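Local coordinates for protein glutamate--tRNA ligase, cytoplasmic (Saccharomyces cerevisiae, PDB 2HRA) that attaches glutamate to tRNA(Glu) in an ATP-dependent two-step reaction and carries an N-terminal GST-fold domain for complex formation with the cofactor Arc1p, at residues Tyr34-Ala39 with Glu71-Lys76; Glu91-Trp96 with Phe128-Leu133; Asn26-Ile31 with Leu55-Lys60; Gln114-Leu119 with Lys159-Val164. All blocks are in the same frame, centred on the assembly; numbering follows the deposited sequence.

Contact 1 (Tyr34-Ala39 with Glu71-Lys76)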
# COMPACT_ATOMS: atom_id res chain seq x y z
N TYR A 34 3.91 0.65 -2.23
CA TYR A 34 3.68 0.62 -0.79
C TYR A 34 2.59 -0.37 -0.44
O TYR A 34 2.71 -1.11 0.53
CB TYR A 34 3.36 2.03 -0.22
CG TYR A 34 4.58 2.92 -0.11
CD1 TYR A 34 4.74 4.02 -0.96
CD2 TYR A 34 5.60 2.63 0.77
CE1 TYR A 34 5.85 4.81 -0.88
CE2 TYR A 34 6.75 3.46 0.85
CZ TYR A 34 6.86 4.52 0.03
OH TYR A 34 7.97 5.34 0.06
N ALA A 35 1.53 -0.42 -1.22
CA ALA A 35 0.41 -1.28 -0.89
C ALA A 35 0.84 -2.74 -0.80
O ALA A 35 0.45 -3.46 0.11
CB ALA A 35 -0.68 -1.13 -1.91
N GLU A 36 1.65 -3.13 -1.78
CA GLU A 36 2.20 -4.46 -1.95
C GLU A 36 3.12 -4.76 -0.81
O GLU A 36 3.03 -5.82 -0.21
CB GLU A 36 2.97 -4.57 -3.28
CG GLU A 36 2.09 -4.54 -4.54
CD GLU A 36 1.69 -3.10 -5.01
OE1 GLU A 36 2.01 -2.11 -4.34
OE2 GLU A 36 1.06 -2.96 -6.09
N LEU A 37 4.01 -3.82 -0.50
CA LEU A 37 4.91 -4.00 0.63
C LEU A 37 4.17 -4.15 1.96
O LEU A 37 4.56 -4.97 2.78
CB LEU A 37 5.93 -2.86 0.72
CG LEU A 37 6.89 -2.81 1.92
CD1 LEU A 37 7.93 -3.92 1.95
CD2 LEU A 37 7.59 -1.45 1.90
N ILE A 38 3.13 -3.34 2.18
CA ILE A 38 2.40 -3.38 3.46
C ILE A 38 1.63 -4.73 3.57
O ILE A 38 1.63 -5.41 4.62
CB ILE A 38 1.48 -2.09 3.63
CG1 ILE A 38 2.35 -0.84 3.79
CG2 ILE A 38 0.62 -2.16 4.87
CD1 ILE A 38 1.59 0.49 3.69
N ALA A 39 1.05 -5.15 2.46
CA ALA A 39 0.37 -6.45 2.39
C ALA A 39 1.28 -7.57 2.88
O ALA A 39 0.83 -8.47 3.61
CB ALA A 39 -0.10 -6.72 0.96
N GLU A 71 2.14 -8.49 -13.10
CA GLU A 71 0.84 -7.88 -13.35
C GLU A 71 -0.09 -8.17 -12.17
O GLU A 71 -0.10 -9.27 -11.66
CB GLU A 71 0.24 -8.45 -14.65
CG GLU A 71 -1.24 -8.13 -14.89
CD GLU A 71 -1.74 -8.59 -16.26
OE1 GLU A 71 -0.97 -9.26 -17.01
OE2 GLU A 71 -2.92 -8.28 -16.59
N ASP A 72 -0.87 -7.18 -11.75
CA ASP A 72 -1.88 -7.37 -10.71
C ASP A 72 -1.23 -7.94 -9.46
O ASP A 72 -1.76 -8.87 -8.86
CB ASP A 72 -2.98 -8.30 -11.25
CG ASP A 72 -4.35 -8.11 -10.57
OD1 ASP A 72 -4.62 -7.05 -9.96
OD2 ASP A 72 -5.17 -9.07 -10.68
N VAL A 73 -0.09 -7.36 -9.05
CA VAL A 73 0.71 -7.91 -7.95
C VAL A 73 -0.02 -7.87 -6.59
O VAL A 73 -0.05 -8.88 -5.86
CB VAL A 73 2.09 -7.18 -7.82
CG1 VAL A 73 2.82 -7.63 -6.55
CG2 VAL A 73 2.98 -7.42 -9.07
N PHE A 74 -0.61 -6.72 -6.25
CA PHE A 74 -1.36 -6.58 -5.00
C PHE A 74 -2.36 -7.71 -4.88
O PHE A 74 -2.37 -8.46 -3.87
CB PHE A 74 -2.11 -5.26 -4.93
CG PHE A 74 -2.78 -5.03 -3.60
CD1 PHE A 74 -2.04 -4.75 -2.46
CD2 PHE A 74 -4.16 -5.10 -3.48
CE1 PHE A 74 -2.66 -4.55 -1.23
CE2 PHE A 74 -4.79 -4.89 -2.26
CZ PHE A 74 -4.03 -4.61 -1.13
N ASN A 75 -3.22 -7.85 -5.88
CA ASN A 75 -4.27 -8.85 -5.82
C ASN A 75 -3.74 -10.28 -5.76
O ASN A 75 -4.40 -11.17 -5.21
CB ASN A 75 -5.20 -8.71 -7.00
CG ASN A 75 -6.17 -7.56 -6.84
OD1 ASN A 75 -6.75 -7.35 -5.77
ND2 ASN A 75 -6.38 -6.82 -7.92
N LYS A 76 -2.58 -10.50 -6.37
CA LYS A 76 -1.95 -11.79 -6.30
C LYS A 76 -1.49 -12.08 -4.87
O LYS A 76 -1.61 -13.20 -4.42
CB LYS A 76 -0.82 -11.90 -7.32
CG LYS A 76 -1.33 -11.94 -8.76
CD LYS A 76 -0.23 -12.20 -9.77
CE LYS A 76 -0.77 -12.82 -11.05
NZ LYS A 76 -1.50 -11.86 -11.93
O HOH W 1 -0.60 -4.39 -7.82

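Contact 2 (Glu91-Trp96 with Phe128-Leu133)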
# COMPACT_ATOMS: atom_id res chain seq x y z
N GLU A 91 -16.25 -8.53 -3.64
CA GLU A 91 -16.75 -7.50 -4.56
C GLU A 91 -16.48 -6.11 -3.97
O GLU A 91 -15.98 -5.21 -4.64
CB GLU A 91 -18.26 -7.70 -4.82
CG GLU A 91 -18.81 -6.92 -6.02
CD GLU A 91 -20.29 -6.53 -5.88
OE1 GLU A 91 -21.12 -7.40 -5.56
OE2 GLU A 91 -20.62 -5.34 -6.12
N GLN A 92 -16.79 -5.93 -2.69
CA GLN A 92 -16.60 -4.62 -2.07
C GLN A 92 -15.12 -4.32 -1.88
O GLN A 92 -14.69 -3.19 -2.09
CB GLN A 92 -17.40 -4.47 -0.76
CG GLN A 92 -18.88 -4.08 -0.99
CD GLN A 92 -19.03 -2.68 -1.56
OE1 GLN A 92 -19.44 -2.51 -2.70
NE2 GLN A 92 -18.67 -1.68 -0.78
N VAL A 93 -14.31 -5.31 -1.53
CA VAL A 93 -12.87 -5.05 -1.45
C VAL A 93 -12.29 -4.65 -2.82
O VAL A 93 -11.52 -3.67 -2.92
CB VAL A 93 -12.10 -6.25 -0.88
CG1 VAL A 93 -10.61 -6.06 -1.12
CG2 VAL A 93 -12.42 -6.39 0.60
N ALA A 94 -12.68 -5.38 -3.86
CA ALA A 94 -12.22 -5.04 -5.22
C ALA A 94 -12.53 -3.62 -5.64
O ALA A 94 -11.72 -3.00 -6.31
CB ALA A 94 -12.78 -6.02 -6.22
N LYS A 95 -13.70 -3.09 -5.30
CA LYS A 95 -14.02 -1.69 -5.66
C LYS A 95 -13.02 -0.71 -5.09
O LYS A 95 -12.68 0.29 -5.73
CB LYS A 95 -15.38 -1.26 -5.10
CG LYS A 95 -16.60 -1.98 -5.63
CD LYS A 95 -17.89 -1.20 -5.36
CE LYS A 95 -17.85 -0.28 -4.08
NZ LYS A 95 -17.49 1.17 -4.34
N TRP A 96 -12.60 -0.94 -3.86
CA TRP A 96 -11.77 0.01 -3.18
C TRP A 96 -10.32 -0.20 -3.56
O TRP A 96 -9.56 0.72 -3.65
CB TRP A 96 -12.00 -0.04 -1.67
CG TRP A 96 -13.32 0.50 -1.32
CD1 TRP A 96 -14.45 -0.20 -1.03
CD2 TRP A 96 -13.69 1.89 -1.27
NE1 TRP A 96 -15.50 0.67 -0.81
CE2 TRP A 96 -15.05 1.96 -0.95
CE3 TRP A 96 -12.99 3.09 -1.47
CZ2 TRP A 96 -15.74 3.17 -0.83
CZ3 TRP A 96 -13.66 4.28 -1.35
CH2 TRP A 96 -15.02 4.32 -1.03
N PHE A 128 -12.62 2.04 9.49
CA PHE A 128 -11.98 1.47 8.32
C PHE A 128 -12.97 1.43 7.17
O PHE A 128 -14.16 1.52 7.38
CB PHE A 128 -11.44 0.08 8.65
CG PHE A 128 -10.42 0.11 9.74
CD1 PHE A 128 -10.62 -0.58 10.91
CD2 PHE A 128 -9.31 0.91 9.62
CE1 PHE A 128 -9.70 -0.51 11.93
CE2 PHE A 128 -8.40 0.98 10.62
CZ PHE A 128 -8.59 0.27 11.78
N ILE A 129 -12.46 1.28 5.96
CA ILE A 129 -13.26 1.48 4.74
C ILE A 129 -14.50 0.61 4.67
O ILE A 129 -15.59 1.09 4.31
CB ILE A 129 -12.40 1.34 3.46
CG1 ILE A 129 -11.51 2.60 3.33
CG2 ILE A 129 -13.31 1.17 2.23
CD1 ILE A 129 -10.30 2.50 2.34
N LEU A 130 -14.37 -0.64 5.09
CA LEU A 130 -15.48 -1.57 5.02
C LEU A 130 -16.18 -1.74 6.35
O LEU A 130 -17.13 -2.50 6.43
CB LEU A 130 -15.04 -2.91 4.45
CG LEU A 130 -14.55 -2.88 3.01
CD1 LEU A 130 -14.08 -4.26 2.61
CD2 LEU A 130 -15.67 -2.35 2.08
N GLY A 131 -15.74 -1.03 7.38
CA GLY A 131 -16.52 -0.91 8.60
C GLY A 131 -16.39 -2.07 9.56
O GLY A 131 -17.29 -2.30 10.37
N GLY A 132 -15.29 -2.82 9.49
CA GLY A 132 -15.01 -3.86 10.50
C GLY A 132 -14.21 -3.34 11.69
O GLY A 132 -13.82 -2.17 11.72
N LEU A 133 -13.95 -4.21 12.67
CA LEU A 133 -13.06 -3.89 13.77
C LEU A 133 -11.63 -3.88 13.29
O LEU A 133 -10.80 -3.14 13.80
CB LEU A 133 -13.21 -4.88 14.94
CG LEU A 133 -12.59 -4.39 16.27
CD1 LEU A 133 -13.48 -4.72 17.44
CD2 LEU A 133 -11.18 -4.94 16.53

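Contact 3 (Asn26-Ile31 with Leu55-Lys60)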
# COMPACT_ATOMS: atom_id res chain seq x y z
N ASN A 26 10.81 -2.21 -5.79
CA ASN A 26 11.75 -1.36 -6.53
C ASN A 26 11.76 0.04 -5.93
O ASN A 26 10.76 0.72 -5.97
CB ASN A 26 11.30 -1.29 -7.99
CG ASN A 26 12.23 -0.46 -8.88
OD1 ASN A 26 13.18 0.18 -8.42
ND2 ASN A 26 11.95 -0.48 -10.19
N GLY A 27 12.90 0.48 -5.39
CA GLY A 27 13.01 1.81 -4.77
C GLY A 27 13.14 3.00 -5.73
O GLY A 27 13.10 4.17 -5.29
N LYS A 28 13.30 2.74 -7.02
CA LYS A 28 13.33 3.82 -8.02
C LYS A 28 12.06 3.89 -8.87
O LYS A 28 11.96 4.71 -9.76
CB LYS A 28 14.61 3.73 -8.88
CG LYS A 28 15.71 4.70 -8.41
CD LYS A 28 17.08 4.25 -8.82
CE LYS A 28 18.18 5.09 -8.18
NZ LYS A 28 19.54 4.44 -8.31
N ALA A 29 11.07 3.06 -8.54
CA ALA A 29 9.74 3.13 -9.14
C ALA A 29 9.16 4.51 -8.87
O ALA A 29 9.12 4.93 -7.72
CB ALA A 29 8.84 2.09 -8.53
N PRO A 30 8.68 5.21 -9.93
CA PRO A 30 8.12 6.54 -9.67
C PRO A 30 6.88 6.51 -8.83
O PRO A 30 6.58 7.48 -8.18
CB PRO A 30 7.85 7.12 -11.07
CG PRO A 30 7.91 5.97 -12.01
CD PRO A 30 8.68 4.85 -11.35
N ILE A 31 6.15 5.41 -8.84
CA ILE A 31 5.09 5.19 -7.89
C ILE A 31 5.46 3.92 -7.15
O ILE A 31 5.31 2.82 -7.66
CB ILE A 31 3.72 5.02 -8.58
CG1 ILE A 31 3.47 6.17 -9.58
CG2 ILE A 31 2.61 4.89 -7.53
CD1 ILE A 31 2.24 5.92 -10.51
N LEU A 55 14.96 -6.50 -2.82
CA LEU A 55 15.04 -5.13 -3.31
C LEU A 55 15.74 -5.01 -4.65
O LEU A 55 16.74 -5.69 -4.92
CB LEU A 55 15.82 -4.27 -2.35
CG LEU A 55 15.40 -4.28 -0.91
CD1 LEU A 55 16.56 -3.69 -0.10
CD2 LEU A 55 14.10 -3.50 -0.71
N VAL A 56 15.20 -4.13 -5.48
CA VAL A 56 15.92 -3.67 -6.66
C VAL A 56 15.81 -2.15 -6.63
O VAL A 56 15.02 -1.61 -5.87
CB VAL A 56 15.36 -4.29 -7.95
CG1 VAL A 56 15.41 -5.82 -7.84
CG2 VAL A 56 13.93 -3.80 -8.26
N ASP A 57 16.65 -1.48 -7.41
CA ASP A 57 16.72 -0.03 -7.36
C ASP A 57 17.05 0.42 -8.77
O ASP A 57 18.19 0.77 -9.09
CB ASP A 57 17.78 0.43 -6.36
CG ASP A 57 17.62 1.87 -5.94
OD1 ASP A 57 18.60 2.62 -6.03
OD2 ASP A 57 16.51 2.28 -5.52
N ASP A 58 16.04 0.36 -9.62
CA ASP A 58 16.24 0.59 -11.04
C ASP A 58 14.91 1.00 -11.61
O ASP A 58 13.96 0.24 -11.55
CB ASP A 58 16.72 -0.69 -11.71
CG ASP A 58 16.93 -0.52 -13.19
OD1 ASP A 58 16.72 0.60 -13.72
OD2 ASP A 58 17.32 -1.52 -13.85
N LYS A 59 14.85 2.21 -12.15
CA LYS A 59 13.60 2.72 -12.68
C LYS A 59 13.15 1.98 -13.95
O LYS A 59 11.98 2.09 -14.32
CB LYS A 59 13.70 4.21 -12.98
CG LYS A 59 12.35 4.84 -13.15
CD LYS A 59 12.39 6.01 -14.07
CE LYS A 59 11.03 6.15 -14.73
NZ LYS A 59 10.71 7.54 -14.89
N LYS A 60 14.04 1.22 -14.58
CA LYS A 60 13.65 0.38 -15.72
C LYS A 60 13.37 -1.07 -15.29
O LYS A 60 13.79 -2.02 -15.95
CB LYS A 60 14.73 0.42 -16.81
CG LYS A 60 14.98 1.80 -17.38
CD LYS A 60 16.24 1.84 -18.26
CE LYS A 60 16.59 3.28 -18.65
NZ LYS A 60 17.57 3.42 -19.78

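Contact 4 (Gln114-Leu119 with Lys159-Val164)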
# COMPACT_ATOMS: atom_id res chain seq x y z
N GLN A 114 -11.82 14.42 -6.33
CA GLN A 114 -13.07 13.67 -6.37
C GLN A 114 -12.90 12.34 -5.66
O GLN A 114 -13.77 11.90 -4.92
CB GLN A 114 -13.49 13.38 -7.80
CG GLN A 114 -13.78 14.56 -8.70
CD GLN A 114 -14.10 14.10 -10.14
OE1 GLN A 114 -14.87 13.14 -10.34
NE2 GLN A 114 -13.49 14.76 -11.14
N SER A 115 -11.80 11.66 -5.95
CA SER A 115 -11.61 10.30 -5.42
C SER A 115 -11.46 10.38 -3.89
O SER A 115 -11.98 9.54 -3.15
CB SER A 115 -10.40 9.64 -6.11
OG SER A 115 -10.56 9.66 -7.54
N LEU A 116 -10.75 11.38 -3.43
CA LEU A 116 -10.59 11.63 -2.01
C LEU A 116 -11.91 11.97 -1.32
O LEU A 116 -12.09 11.69 -0.14
CB LEU A 116 -9.57 12.78 -1.78
CG LEU A 116 -8.09 12.43 -1.96
CD1 LEU A 116 -7.22 13.69 -1.99
CD2 LEU A 116 -7.64 11.44 -0.84
N GLU A 117 -12.83 12.58 -2.06
CA GLU A 117 -14.15 12.91 -1.50
C GLU A 117 -14.96 11.65 -1.30
O GLU A 117 -15.67 11.49 -0.30
CB GLU A 117 -14.91 13.86 -2.41
CG GLU A 117 -16.30 14.29 -1.93
CD GLU A 117 -16.33 14.77 -0.48
OE1 GLU A 117 -15.48 15.61 -0.15
OE2 GLU A 117 -17.19 14.28 0.31
N THR A 118 -14.86 10.76 -2.29
CA THR A 118 -15.55 9.48 -2.21
C THR A 118 -15.10 8.68 -0.99
O THR A 118 -15.94 8.09 -0.27
CB THR A 118 -15.32 8.69 -3.50
OG1 THR A 118 -15.86 9.44 -4.59
CG2 THR A 118 -16.03 7.34 -3.43
N LEU A 119 -13.78 8.60 -0.78
CA LEU A 119 -13.21 7.89 0.36
C LEU A 119 -13.57 8.58 1.70
O LEU A 119 -13.90 7.93 2.71
CB LEU A 119 -11.69 7.82 0.20
CG LEU A 119 -10.83 7.07 1.25
CD1 LEU A 119 -11.32 5.58 1.44
CD2 LEU A 119 -9.32 7.15 0.91
N LYS A 159 -9.45 20.69 1.35
CA LYS A 159 -10.85 20.29 1.07
C LYS A 159 -11.47 19.56 2.24
O LYS A 159 -12.54 19.01 2.14
CB LYS A 159 -10.94 19.49 -0.23
CG LYS A 159 -10.45 20.30 -1.46
CD LYS A 159 -11.04 19.80 -2.75
CE LYS A 159 -10.75 20.63 -3.96
NZ LYS A 159 -9.30 20.93 -4.14
N VAL A 160 -10.77 19.58 3.37
CA VAL A 160 -11.29 19.20 4.67
C VAL A 160 -11.84 17.81 4.63
O VAL A 160 -12.94 17.57 5.11
CB VAL A 160 -12.35 20.19 5.22
CG1 VAL A 160 -12.54 19.94 6.73
CG2 VAL A 160 -11.96 21.66 4.94
N ASP A 161 -11.05 16.91 4.08
CA ASP A 161 -11.31 15.46 4.09
C ASP A 161 -10.78 14.90 5.38
O ASP A 161 -9.76 14.22 5.40
CB ASP A 161 -10.60 14.80 2.91
CG ASP A 161 -11.14 15.26 1.57
OD1 ASP A 161 -12.34 15.59 1.46
OD2 ASP A 161 -10.39 15.26 0.57
N VAL A 162 -11.48 15.21 6.47
CA VAL A 162 -10.93 15.02 7.80
C VAL A 162 -11.07 13.56 8.17
O VAL A 162 -10.30 13.06 8.98
CB VAL A 162 -11.56 15.91 8.88
CG1 VAL A 162 -11.28 17.40 8.58
CG2 VAL A 162 -13.03 15.71 8.97
N ASN A 163 -12.00 12.88 7.55
CA ASN A 163 -12.15 11.45 7.79
C ASN A 163 -10.98 10.71 7.18
O ASN A 163 -10.40 9.82 7.82
CB ASN A 163 -13.46 10.97 7.22
CG ASN A 163 -14.63 11.73 7.79
OD1 ASN A 163 -14.70 11.96 9.00
ND2 ASN A 163 -15.56 12.10 6.94
N VAL A 164 -10.57 11.11 5.99
CA VAL A 164 -9.37 10.54 5.36
C VAL A 164 -8.15 10.85 6.22
O VAL A 164 -7.32 10.00 6.49
CB VAL A 164 -9.16 11.11 3.91
CG1 VAL A 164 -7.79 10.64 3.34
CG2 VAL A 164 -10.31 10.64 2.99

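Contact 1 (Tyr34-Ala39 with Glu71-Lys76)
F74 meets helix 34-46 with the rim of its ring. The carbonyl oxygen A35 O lies in the plane of the ring at its edge, 3.6 Å from F74 CE1, while the methyl A39 CB approaches the same carbon obliquely at 4.0 Å. A35 adds its own methyl, with A35 CB 3.9 Å from F74 CD1. With only methyls at A35 and A39, the ring lies against the helix backbone. The closest CA pair, E36 with F74, is 5.1 Å apart. CG of F74 is anti to the backbone N (chi1 -174°), which carries the ring from the first turn of helix 73-80 across to these alanines. E36 works beside it: its CG touches V73 CG1 at 3.8 Å, and its chain then bends at chi2 (83°). The bend lays the carboxylate alongside the first turn of helix 73-80, too far for a direct bond to F74 N, and a water fills the step between them. That water donates to E36 OE2 (2.8 Å) and accepts from F74 N (2.8 Å). A negative charge near a helix N terminus is probably favoured by the helix dipole. Both helices belong to the N-terminal, thioredoxin-like half of this GST fold, and helix 137-148 of the helical half covers F74 through V140 and A141. Helix 90-104 contributes V97 and Q101 to the same ring. N75, in the first turn, donates through ND2 to OD1 of D72 (2.7 Å), the residue just before helix 73-80, on the syn side of the carboxylate.

Contact 2 (Glu91-Trp96 with Phe128-Leu133)
L130 reaches back to helix 90-104 with both of its methyls, while I129 beside it meets the indole of W96. Followed outward, the L130 side chain leaves CB with CG set beside the backbone N (chi1 -64°), and from CG the two branches part. CD1 presses against V93 CG2 at 3.4 Å, closer than usual for two methyl carbons, with V93 lying crosswise to L130. CD2 goes to the other neighbours: it lies 3.9 Å from Q92 CB and 4.0 Å from W96 CD1, coming to the indole obliquely. I129 takes the face of that ring. Its CG2 methyl sits 3.5 Å from the centroid of the five-membered ring of W96 and 5° off the ring normal, a CH-pi contact made almost straight down the normal. CG2 is the branch anti to the backbone N of I129, and that places it over the indole. On the opposite face of the indole K95 NZ lies 3.9 Å above the plane, offset toward the rim. I129 and L130 are the central pair of a type I turn from F128 to G131, closed by G131 N to F128 O (3.0 Å). The turn is part of residues 124-133, a region of interaction with Arc1p. Outside bonds fix I129 as well, its N to D139 and its O to Q122. W96 is wedged among helices, touching L119 and Q122 of helix 109-122 and A138 of helix 137-148, while W167 of helix 162-172 packs on I129.

Contact 3 (Asn26-Ile31 with Leu55-Lys60)
N26 OD1 is gripped by two backbone amides that reach it from opposite faces of its carboxamide plane. D58 N comes from the neighbouring segment at 3.1 Å in a nearly straight bond (166°), and K28 N comes from two residues on at 2.9 Å, which makes an Asx turn. N26 ND2 faces D58 O, at a modelled distance too short to be taken literally. With CG anti to the backbone N (chi1 -178°), the amide points past the end of the strand into the 55-60 loop, and ND2 finds P62 O as a further acceptor. Two N-H donors on OD1 and the carbonyl of P62 on ND2 tell the amide's two ends apart and probably hold it in this orientation. At the strand end G27 N binds V56 O (3.0 Å), and N26 CB packs on V56 CG2 (3.6 Å). Beyond, the extended chain of K28 runs out over D57 to a salt bridge, K28 NZ to D57 OD1 at 3.1 Å, with the nitrogen above the carboxylate plane. K59 CG lies 3.4 Å from K28 O and, further out, touches P30 CD. A second Asx turn, K60 N to D58 OD1, shapes the partner loop. The parallel bridge of N26 with V56 closes a beta-alpha-beta crossover through helix 34-46, a unit typical of the thioredoxin-like half of GST folds.

Contact 4 (Gln114-Leu119 with Lys159-Val164)
Helix 109-122 faces the join between helix 152-158 and helix 162-172, with closest CA pairs E117 to D161 and L119 to V164, both 6.8 Å apart. A Schellman motif with V160 as its C-prime residue ends the first of those helices, and D161, at the centre of an inverse gamma turn, precedes the next. V164 carries the apolar part of the contact. Its CG2 branch, anti to the carbonyl carbon, lies 4.0 Å from L119 CG and 3.8 Å from L116 O, while its CG1 faces L116 CD2 at 4.3 Å. L119 runs roughly perpendicular to it. Beside it D161 points at helix 109-122: OD2 rests 3.5 Å from L116 CB, and OD1 approaches E117 OE1 at 3.5 Å, the carboxylate planes turned 62° apart. E117 comes near because its chain bends at chi2 (49°). Polar ties lie just outside, where D120 OD1 accepts from V164 N and D120 O from N163 ND2, holding the start of helix 162-172 against helix 109-122. L146 of helix 137-148 and I156 of helix 152-158 close over L116 and V164. Residues 159-175 form one of the regions that interact with Arc1p. Buried D161 and exposed E117 share no bond and probably add little to an attraction that comes from L116, L119, V164 and D120; their proximity may raise the proton affinity of one acid.

From the N terminus, contact 3 opens at the end of strand 21-26 and closes after strand 51-56, spanning helix 34-46. Contact 1 starts inside that span and closes beyond it, on helix 73-80, so the two cross within the N-terminal half. Both are complete before contact 2 opens on helix 90-104. Contact 2 closes at residues 128-133, and contact 4, opened within it on helix 109-122, closes at residues 159-164; these two cross as well. They also touch, I129 CD1 lying 3.4 Å from L119 CD1. The two Arc1p-interacting regions meet where F128 and I129 pack on W167, L170 and L171. Contact 3 lies on the opposite side of the chain's centre from contact 2.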